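Local coordinates for protein putative glutathione S-transferase (Sinorhizobium meliloti, PDB 4MDC) that probably acts as a glutathione transferase, conjugating glutathione to electrophilic substrates, and works as a homodimer, at residues 37-47 / 86-94; 133-141 / 154-164. All coordinates share one frame; numbering follows the deposited sequence.

Contact 1. Residues 37-47 / 86-94; sequences FVRLILSEYGY and ATIISEYLD
Leu93 reaches from helix 86-96 into a group of side chains on residues 37-47, its two methyls dividing the work. CD1 lies 3.8 Å from Leu42 CD2 and also touches Ile41 CG2, whereas CD2 packs on the phenol end of Tyr47, 3.8 Å from its OH. The Tyr47 ring is seated on its own segment, with Leu42 CD2 over one face, and its hydroxyl is hydrogen-bonded to Ser97.

One turn back, Val38 CG1 meets Ile89 CG2 at 3.8 Å, the two side chains crossing at about a right angle. Phe37 fills the far end. A chi1 of 166° swings its ring away from its own backbone N and out toward the other helix, where CD2 lies 3.7 Å from Ala86 CB and CE2 meets Ser90 CB, while Ile41 CD1 rests over one face. Cut back to an alanine, this position would probably leave a gap beside Ala86 and Ser90 and the Ile41 methyl without its aromatic support.

A water links the two segments at their C-terminal ends: it lies 2.6 Å from Tyr45 OH and donates to Asp94 OD1. Tyr45 OH is also bonded to Leu106 N, and Asp94 has a salt bridge to Arg105.

The axes run nearly parallel, 12° apart and 10.2 Å from each other, as expected for the two helices on one side of the thioredoxin-like N-terminal domain. Tyr75 of strand 74-76 backs Leu42, Tyr47 and Ile89, while helices 111-145 and 191-205 pack against Phe37.

Contact 2. Residues 133-141 / 154-164; sequences TRPLVRERI and APDSKILRTSR
Within the all-helical C-terminal domain of the glutathione transferase fold, helix 157-165, with its N-cap, packs against helix 111-145, the axes at 144° and 8.9 Å apart. Glu139 is central. Its chain bends at chi2 (-50°) and brings OE1 to Asp156 N, a nearly straight bond of 2.7 Å that enters from above the carboxylate plane. The same oxygen forms a salt bridge with Lys143 one turn on, so this buried carboxylate is probably kept ionised.

Asp156 is itself the N-cap: its OD1 accepts from Ile159 N at 2.9 Å and, weakly, from Lys158 N. Glu139 thus holds the backbone of the residue whose side chain caps the helix. Beside this polar join, Ile159 CG2 packs 3.8 Å from both Glu139 CG and Pro135 CB, and Leu160 CD2 touches Glu139 CB and Arg140 CG.

Farther along, Arg140 and Arg164 cross at about a right angle, their charges brought together by Glu208, which forms salt bridges with both. Ser163 turns its OG back to Ile159 O, a carbonyl that also accepts from Ser163 N, and this hydroxyl oxygen lies 3.5 Å from Pro135 CB.

How the contacts relate
Contact 1 closes before contact 2 opens along the chain, and each belongs to a different domain of the transferase: 37-47 with 86-94 in the N-terminal domain, 133-141 with 154-164 in the helical C-terminal one. Their centres are 28 Å apart, on opposite sides of the chain's centre, and their nearest atoms are about 11 Å apart. Helix 111-145, which follows helix 86-96, packs on Phe37 and Ala86 of contact 1 and later supplies residues 133-141, so one long helix ties the packing of the two domains together. Helix 191-205 likewise touches both regions. Contact 1 lies near the dimer interface, where Tyr92 meets Phe112 of the second subunit, whereas contact 2 has no neighbour from that subunit.

Contact 1. Residues 37-47 / 86-94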
loop_
_atom_site.group_PDB
_atom_site.type_symbol
_atom_site.label_atom_id
_atom_site.label_comp_id
_atom_site.label_asym_id
_atom_site.label_seq_id
_atom_site.Cartn_x
_atom_site.Cartn_y
_atom_site.Cartn_z
ATOM N N PHE B 37 11.667 4.593 7.297
ATOM C CA PHE B 37 10.848 5.758 7.021
ATOM C C PHE B 37 10.157 6.246 8.309
ATOM O O PHE B 37 10.183 7.452 8.600
ATOM C CB PHE B 37 9.822 5.366 5.973
ATOM C CG PHE B 37 8.673 6.323 5.794
ATOM C CD1 PHE B 37 8.849 7.595 5.226
ATOM C CD2 PHE B 37 7.420 5.946 6.156
ATOM C CE1 PHE B 37 7.762 8.437 5.007
ATOM C CE2 PHE B 37 6.325 6.787 5.922
ATOM C CZ PHE B 37 6.495 8.045 5.353
ATOM N N VAL B 38 9.546 5.330 9.027
ATOM C CA VAL B 38 8.928 5.661 10.305
ATOM C C VAL B 38 9.911 6.170 11.335
ATOM O O VAL B 38 9.677 7.150 12.005
ATOM C CB VAL B 38 8.112 4.478 10.834
ATOM C CG1 VAL B 38 7.593 4.763 12.229
ATOM C CG2 VAL B 38 6.916 4.276 9.903
ATOM N N ARG B 39 11.069 5.530 11.424
ATOM C CA ARG B 39 12.087 6.029 12.304
ATOM C C ARG B 39 12.472 7.477 12.014
ATOM O O ARG B 39 12.727 8.265 12.942
ATOM C CB ARG B 39 13.327 5.130 12.276
ATOM C CG ARG B 39 13.115 3.817 13.001
ATOM C CD ARG B 39 14.197 2.815 12.634
ATOM N NE ARG B 39 15.493 3.179 13.178
ATOM C CZ ARG B 39 16.616 2.523 12.899
ATOM N NH1 ARG B 39 16.620 1.529 12.001
ATOM N NH2 ARG B 39 17.764 2.910 13.475
ATOM N N LEU B 40 12.609 7.808 10.733
ATOM C CA LEU B 40 12.963 9.136 10.339
ATOM C C LEU B 40 11.921 10.144 10.748
ATOM O O LEU B 40 12.281 11.248 11.231
ATOM C CB LEU B 40 13.235 9.226 8.833
ATOM C CG LEU B 40 14.492 8.539 8.299
ATOM C CD1 LEU B 40 14.474 8.508 6.770
ATOM C CD2 LEU B 40 15.742 9.239 8.800
ATOM N N ILE B 41 10.656 9.799 10.569
ATOM C CA ILE B 41 9.601 10.681 11.043
ATOM C C ILE B 41 9.663 10.928 12.556
ATOM O O ILE B 41 9.629 12.086 13.017
ATOM C CB ILE B 41 8.187 10.169 10.693
ATOM C CG1 ILE B 41 8.050 9.990 9.178
ATOM C CG2 ILE B 41 7.185 11.136 11.257
ATOM C CD1 ILE B 41 6.843 9.148 8.834
ATOM N N LEU B 42 9.818 9.841 13.299
ATOM C CA LEU B 42 9.910 9.908 14.760
ATOM C C LEU B 42 11.101 10.781 15.189
ATOM O O LEU B 42 10.912 11.647 16.047
ATOM C CB LEU B 42 9.953 8.521 15.361
ATOM C CG LEU B 42 8.710 7.643 15.237
ATOM C CD1 LEU B 42 9.009 6.175 15.521
ATOM C CD2 LEU B 42 7.636 8.150 16.192
ATOM N N SER B 43 12.280 10.612 14.574
ATOM C CA SER B 43 13.429 11.482 14.863
ATOM C C SER B 43 13.240 12.952 14.490
ATOM O O SER B 43 13.577 13.835 15.275
ATOM C CB SER B 43 14.733 10.984 14.202
ATOM O OG SER B 43 14.977 9.713 14.651
ATOM N N GLU B 44 12.689 13.215 13.309
ATOM C CA GLU B 44 12.439 14.581 12.842
ATOM C C GLU B 44 11.518 15.309 13.817
ATOM O O GLU B 44 11.674 16.494 14.052
ATOM C CB GLU B 44 11.794 14.584 11.417
ATOM C CG GLU B 44 12.741 14.230 10.267
ATOM C CD GLU B 44 13.750 15.322 9.898
ATOM O OE1 GLU B 44 13.409 16.512 10.015
ATOM O OE2 GLU B 44 14.918 15.004 9.468
ATOM N N TYR B 45 10.575 14.572 14.397
ATOM C CA TYR B 45 9.581 15.148 15.329
ATOM C C TYR B 45 10.002 15.019 16.815
ATOM O O TYR B 45 9.246 15.356 17.695
ATOM C CB TYR B 45 8.190 14.519 15.088
ATOM C CG TYR B 45 7.477 14.948 13.838
ATOM C CD1 TYR B 45 7.898 16.034 13.098
ATOM C CD2 TYR B 45 6.322 14.272 13.410
ATOM C CE1 TYR B 45 7.227 16.416 11.951
ATOM C CE2 TYR B 45 5.641 14.658 12.283
ATOM C CZ TYR B 45 6.095 15.718 11.546
ATOM O OH TYR B 45 5.400 16.198 10.453
ATOM N N GLY B 46 11.194 14.512 17.079
ATOM C CA GLY B 46 11.734 14.538 18.450
ATOM C C GLY B 46 11.158 13.488 19.384
ATOM O O GLY B 46 11.300 13.593 20.608
ATOM N N TYR B 47 10.563 12.440 18.839
ATOM C CA TYR B 47 10.107 11.325 19.650
ATOM C C TYR B 47 11.307 10.503 20.107
ATOM O O TYR B 47 12.310 10.388 19.371
ATOM C CB TYR B 47 9.203 10.360 18.872
ATOM C CG TYR B 47 7.804 10.838 18.629
ATOM C CD1 TYR B 47 7.574 11.797 17.703
ATOM C CD2 TYR B 47 6.745 10.278 19.307
ATOM C CE1 TYR B 47 6.266 12.241 17.437
ATOM C CE2 TYR B 47 5.426 10.721 19.046
ATOM C CZ TYR B 47 5.219 11.673 18.115
ATOM O OH TYR B 47 3.873 12.101 17.906
ATOM N N ALA B 86 3.745 1.566 7.146
ATOM C CA ALA B 86 4.225 2.920 7.036
ATOM C C ALA B 86 3.113 3.955 6.804
ATOM O O ALA B 86 3.184 5.050 7.334
ATOM C CB ALA B 86 5.239 2.993 5.946
ATOM N N THR B 87 2.137 3.584 6.031
ATOM C CA THR B 87 1.054 4.553 5.688
ATOM C C THR B 87 0.256 4.886 6.973
ATOM O O THR B 87 0.125 6.062 7.326
ATOM C CB THR B 87 0.173 4.010 4.564
ATOM O OG1 THR B 87 0.896 3.969 3.358
ATOM C CG2 THR B 87 -1.036 4.944 4.331
ATOM N N ILE B 88 -0.266 3.865 7.645
ATOM C CA ILE B 88 -1.091 4.060 8.821
ATOM C C ILE B 88 -0.327 4.810 9.917
ATOM O O ILE B 88 -0.833 5.796 10.498
ATOM C CB ILE B 88 -1.696 2.717 9.301
ATOM C CG1 ILE B 88 -2.784 2.297 8.311
ATOM C CG2 ILE B 88 -2.343 2.830 10.672
ATOM C CD1 ILE B 88 -3.373 0.936 8.541
ATOM N N ILE B 89 0.935 4.425 10.117
ATOM C CA ILE B 89 1.677 5.074 11.133
ATOM C C ILE B 89 1.977 6.533 10.817
ATOM O O ILE B 89 1.846 7.440 11.677
ATOM C CB ILE B 89 2.979 4.279 11.440
ATOM C CG1 ILE B 89 2.682 2.889 11.966
ATOM C CG2 ILE B 89 3.810 5.063 12.436
ATOM C CD1 ILE B 89 3.904 1.977 11.884
ATOM N N SER B 90 2.423 6.797 9.579
ATOM C CA SER B 90 2.760 8.163 9.194
ATOM C C SER B 90 1.537 9.127 9.255
ATOM O O SER B 90 1.688 10.297 9.621
ATOM C CB SER B 90 3.461 8.174 7.808
ATOM O OG SER B 90 2.584 7.781 6.767
ATOM N N GLU B 91 0.365 8.620 8.922
ATOM C CA GLU B 91 -0.870 9.439 8.981
ATOM C C GLU B 91 -1.194 9.734 10.446
ATOM O O GLU B 91 -1.521 10.854 10.800
ATOM C CB GLU B 91 -2.060 8.735 8.279
ATOM C CG GLU B 91 -1.840 8.526 6.764
ATOM C CD GLU B 91 -1.733 9.812 5.950
ATOM O OE1 GLU B 91 -2.268 10.878 6.403
ATOM O OE2 GLU B 91 -1.181 9.748 4.818
ATOM N N TYR B 92 -1.098 8.698 11.261
ATOM C CA TYR B 92 -1.327 8.808 12.712
ATOM C C TYR B 92 -0.397 9.842 13.356
ATOM O O TYR B 92 -0.865 10.699 14.124
ATOM C CB TYR B 92 -1.162 7.451 13.411
ATOM C CG TYR B 92 -1.277 7.492 14.919
ATOM C CD1 TYR B 92 -2.513 7.524 15.551
ATOM C CD2 TYR B 92 -0.123 7.553 15.717
ATOM C CE1 TYR B 92 -2.626 7.576 16.921
ATOM C CE2 TYR B 92 -0.228 7.621 17.093
ATOM C CZ TYR B 92 -1.475 7.637 17.707
ATOM O OH TYR B 92 -1.635 7.672 19.065
ATOM N N LEU B 93 0.892 9.767 13.006
ATOM C CA LEU B 93 1.853 10.746 13.485
ATOM C C LEU B 93 1.577 12.168 13.011
ATOM O O LEU B 93 1.778 13.113 13.786
ATOM C CB LEU B 93 3.299 10.350 13.167
ATOM C CG LEU B 93 3.756 9.086 13.885
ATOM C CD1 LEU B 93 5.115 8.647 13.396
ATOM C CD2 LEU B 93 3.760 9.231 15.388
ATOM N N ASP B 94 1.082 12.360 11.785
ATOM C CA ASP B 94 0.667 13.679 11.365
ATOM C C ASP B 94 -0.495 14.190 12.226
ATOM O O ASP B 94 -0.520 15.367 12.632
ATOM C CB ASP B 94 0.252 13.766 9.888
ATOM C CG ASP B 94 0.055 15.207 9.433
ATOM O OD1 ASP B 94 1.024 15.993 9.406
ATOM O OD2 ASP B 94 -1.117 15.600 9.126
HETATM O O HOH W 1 3.301 15.003 9.533
#

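Contact 2. Residues 133-141 / 154-164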
loop_
_atom_site.group_PDB
_atom_site.type_symbol
_atom_site.label_atom_id
_atom_site.label_comp_id
_atom_site.label_asym_id
_atom_site.label_seq_id
_atom_site.Cartn_x
_atom_site.Cartn_y
_atom_site.Cartn_z
ATOM N N THR B 133 13.443 -3.818 -3.765
ATOM C CA THR B 133 14.080 -3.889 -2.469
ATOM C C THR B 133 13.705 -5.131 -1.701
ATOM O O THR B 133 14.569 -5.823 -1.122
ATOM C CB THR B 133 13.767 -2.617 -1.659
ATOM O OG1 THR B 133 13.880 -1.449 -2.493
ATOM C CG2 THR B 133 14.791 -2.455 -0.560
ATOM N N ARG B 134 12.421 -5.449 -1.638
ATOM C CA ARG B 134 12.000 -6.655 -0.902
ATOM C C ARG B 134 12.630 -7.978 -1.433
ATOM O O ARG B 134 13.266 -8.733 -0.652
ATOM C CB ARG B 134 10.462 -6.749 -0.861
ATOM C CG ARG B 134 9.972 -8.047 -0.251
ATOM C CD ARG B 134 8.483 -8.045 0.057
ATOM N NE ARG B 134 7.623 -7.943 -1.140
ATOM C CZ ARG B 134 6.837 -6.902 -1.485
ATOM N NH1 ARG B 134 6.115 -7.002 -2.595
ATOM N NH2 ARG B 134 6.782 -5.771 -0.787
ATOM N N PRO B 135 12.538 -8.244 -2.747
ATOM C CA PRO B 135 13.205 -9.473 -3.203
ATOM C C PRO B 135 14.747 -9.497 -3.044
ATOM O O PRO B 135 15.338 -10.542 -2.754
ATOM C CB PRO B 135 12.824 -9.573 -4.688
ATOM C CG PRO B 135 12.209 -8.250 -5.071
ATOM C CD PRO B 135 11.725 -7.585 -3.806
ATOM N N LEU B 136 15.379 -8.347 -3.194
ATOM C CA LEU B 136 16.827 -8.275 -3.090
ATOM C C LEU B 136 17.278 -8.503 -1.660
ATOM O O LEU B 136 18.232 -9.275 -1.397
ATOM C CB LEU B 136 17.294 -6.918 -3.571
ATOM C CG LEU B 136 18.785 -6.797 -3.796
ATOM C CD1 LEU B 136 19.017 -5.943 -5.005
ATOM C CD2 LEU B 136 19.423 -6.171 -2.555
ATOM N N VAL B 137 16.599 -7.847 -0.723
ATOM C CA VAL B 137 16.908 -8.042 0.721
ATOM C C VAL B 137 16.692 -9.526 1.109
ATOM O O VAL B 137 17.450 -10.135 1.888
ATOM C CB VAL B 137 16.066 -7.066 1.570
ATOM C CG1 VAL B 137 16.064 -7.466 3.032
ATOM C CG2 VAL B 137 16.582 -5.637 1.411
ATOM N N ARG B 138 15.619 -10.106 0.619
ATOM C CA ARG B 138 15.331 -11.495 0.978
ATOM C C ARG B 138 16.448 -12.415 0.511
ATOM O O ARG B 138 16.914 -13.279 1.267
ATOM C CB ARG B 138 14.014 -11.944 0.367
ATOM C CG ARG B 138 13.652 -13.385 0.719
ATOM C CD ARG B 138 12.327 -13.826 0.134
ATOM N NE ARG B 138 12.178 -15.263 0.287
ATOM C CZ ARG B 138 11.719 -15.885 1.367
ATOM N NH1 ARG B 138 11.318 -15.205 2.426
ATOM N NH2 ARG B 138 11.633 -17.218 1.366
ATOM N N GLU B 139 16.911 -12.230 -0.705
ATOM C CA GLU B 139 17.972 -13.070 -1.231
ATOM C C GLU B 139 19.332 -12.822 -0.560
ATOM O O GLU B 139 20.038 -13.777 -0.235
ATOM C CB GLU B 139 18.132 -12.886 -2.722
ATOM C CG GLU B 139 16.951 -13.385 -3.538
ATOM C CD GLU B 139 16.511 -14.800 -3.170
ATOM O OE1 GLU B 139 17.379 -15.697 -3.028
ATOM O OE2 GLU B 139 15.305 -15.014 -2.960
ATOM N N ARG B 140 19.659 -11.555 -0.312
ATOM C CA ARG B 140 20.961 -11.191 0.276
ATOM C C ARG B 140 21.059 -11.195 1.781
ATOM O O ARG B 140 22.134 -11.369 2.331
ATOM C CB ARG B 140 21.383 -9.832 -0.256
ATOM C CG ARG B 140 21.558 -9.941 -1.743
ATOM C CD ARG B 140 22.529 -8.945 -2.320
ATOM N NE ARG B 140 23.804 -8.979 -1.595
ATOM C CZ ARG B 140 24.617 -7.936 -1.417
ATOM N NH1 ARG B 140 24.369 -6.779 -1.986
ATOM N NH2 ARG B 140 25.711 -8.069 -0.685
ATOM N N ILE B 141 19.977 -10.936 2.469
ATOM C CA ILE B 141 20.010 -10.816 3.932
ATOM C C ILE B 141 19.357 -12.142 4.449
ATOM O O ILE B 141 19.998 -13.059 5.042
ATOM C CB ILE B 141 19.298 -9.491 4.407
ATOM C CG1 ILE B 141 19.982 -8.202 3.845
ATOM C CG2 ILE B 141 19.199 -9.384 5.929
ATOM C CD1 ILE B 141 21.370 -7.970 4.348
ATOM N N ALA B 154 21.195 -20.656 -0.716
ATOM C CA ALA B 154 22.019 -19.706 -1.461
ATOM C C ALA B 154 21.096 -18.675 -2.140
ATOM O O ALA B 154 19.947 -19.004 -2.475
ATOM C CB ALA B 154 22.863 -20.435 -2.484
ATOM N N PRO B 155 21.569 -17.432 -2.308
ATOM C CA PRO B 155 20.735 -16.458 -3.034
ATOM C C PRO B 155 20.335 -16.988 -4.409
ATOM O O PRO B 155 21.155 -17.588 -5.098
ATOM C CB PRO B 155 21.649 -15.233 -3.175
ATOM C CG PRO B 155 22.676 -15.386 -2.093
ATOM C CD PRO B 155 22.865 -16.862 -1.919
ATOM N N ASP B 156 19.089 -16.742 -4.807
ATOM C CA ASP B 156 18.585 -17.147 -6.121
ATOM C C ASP B 156 19.093 -16.154 -7.179
ATOM O O ASP B 156 18.711 -14.966 -7.161
ATOM C CB ASP B 156 17.068 -17.168 -6.096
ATOM C CG ASP B 156 16.456 -17.636 -7.405
ATOM O OD1 ASP B 156 16.588 -16.980 -8.448
ATOM O OD2 ASP B 156 15.796 -18.673 -7.389
ATOM N N SER B 157 19.962 -16.611 -8.091
ATOM C CA SER B 157 20.599 -15.697 -9.041
ATOM C C SER B 157 19.576 -15.010 -9.962
ATOM O O SER B 157 19.778 -13.857 -10.341
ATOM C CB SER B 157 21.679 -16.413 -9.867
ATOM O OG SER B 157 21.093 -17.420 -10.658
ATOM N N LYS B 158 18.482 -15.700 -10.284
ATOM C CA LYS B 158 17.488 -15.165 -11.208
ATOM C C LYS B 158 16.690 -14.017 -10.553
ATOM O O LYS B 158 16.465 -12.972 -11.173
ATOM C CB LYS B 158 16.575 -16.263 -11.745
ATOM C CG LYS B 158 15.481 -15.747 -12.697
ATOM C CD LYS B 158 14.367 -16.734 -13.049
ATOM C CE LYS B 158 13.015 -16.022 -13.063
ATOM N NZ LYS B 158 12.197 -16.417 -14.240
ATOM N N ILE B 159 16.307 -14.209 -9.299
ATOM C CA ILE B 159 15.673 -13.121 -8.540
ATOM C C ILE B 159 16.639 -11.933 -8.345
ATOM O O ILE B 159 16.243 -10.779 -8.530
ATOM C CB ILE B 159 15.125 -13.622 -7.200
ATOM C CG1 ILE B 159 13.983 -14.599 -7.465
ATOM C CG2 ILE B 159 14.630 -12.441 -6.358
ATOM C CD1 ILE B 159 13.582 -15.404 -6.240
ATOM N N LEU B 160 17.909 -12.194 -8.017
ATOM C CA LEU B 160 18.881 -11.090 -7.932
ATOM C C LEU B 160 18.951 -10.315 -9.220
ATOM O O LEU B 160 18.989 -9.094 -9.222
ATOM C CB LEU B 160 20.307 -11.552 -7.615
ATOM C CG LEU B 160 20.565 -11.996 -6.192
ATOM C CD1 LEU B 160 22.006 -12.450 -6.027
ATOM C CD2 LEU B 160 20.267 -10.877 -5.249
ATOM N N ARG B 161 19.032 -11.029 -10.333
ATOM C CA ARG B 161 19.175 -10.354 -11.609
ATOM C C ARG B 161 17.983 -9.484 -11.951
ATOM O O ARG B 161 18.162 -8.389 -12.419
ATOM C CB ARG B 161 19.475 -11.375 -12.707
ATOM C CG ARG B 161 19.715 -10.799 -14.071
ATOM C CD ARG B 161 20.183 -11.933 -14.943
ATOM N NE ARG B 161 19.152 -12.944 -15.141
ATOM C CZ ARG B 161 19.180 -14.231 -14.752
ATOM N NH1 ARG B 161 20.216 -14.764 -14.091
ATOM N NH2 ARG B 161 18.132 -15.003 -15.044
ATOM N N THR B 162 16.789 -10.012 -11.745
ATOM C CA THR B 162 15.558 -9.294 -12.037
ATOM C C THR B 162 15.509 -8.034 -11.170
ATOM O O THR B 162 15.258 -6.941 -11.686
ATOM C CB THR B 162 14.322 -10.181 -11.811
ATOM O OG1 THR B 162 14.404 -11.305 -12.669
ATOM C CG2 THR B 162 13.018 -9.447 -12.185
ATOM N N SER B 163 15.720 -8.197 -9.864
ATOM C CA SER B 163 15.630 -7.064 -8.952
ATOM C C SER B 163 16.635 -5.978 -9.283
ATOM O O SER B 163 16.314 -4.811 -9.331
ATOM C CB SER B 163 15.892 -7.503 -7.532
ATOM O OG SER B 163 15.033 -8.526 -7.188
ATOM N N ARG B 164 17.875 -6.384 -9.528
ATOM C CA ARG B 164 18.915 -5.449 -9.956
ATOM C C ARG B 164 18.582 -4.729 -11.253
ATOM O O ARG B 164 18.896 -3.543 -11.388
ATOM C CB ARG B 164 20.274 -6.140 -10.080
ATOM C CG ARG B 164 20.849 -6.445 -8.708
ATOM C CD ARG B 164 22.039 -7.376 -8.724
ATOM N NE ARG B 164 22.578 -7.440 -7.373
ATOM C CZ ARG B 164 23.375 -8.388 -6.924
ATOM N NH1 ARG B 164 23.726 -9.405 -7.714
ATOM N NH2 ARG B 164 23.818 -8.294 -5.690
#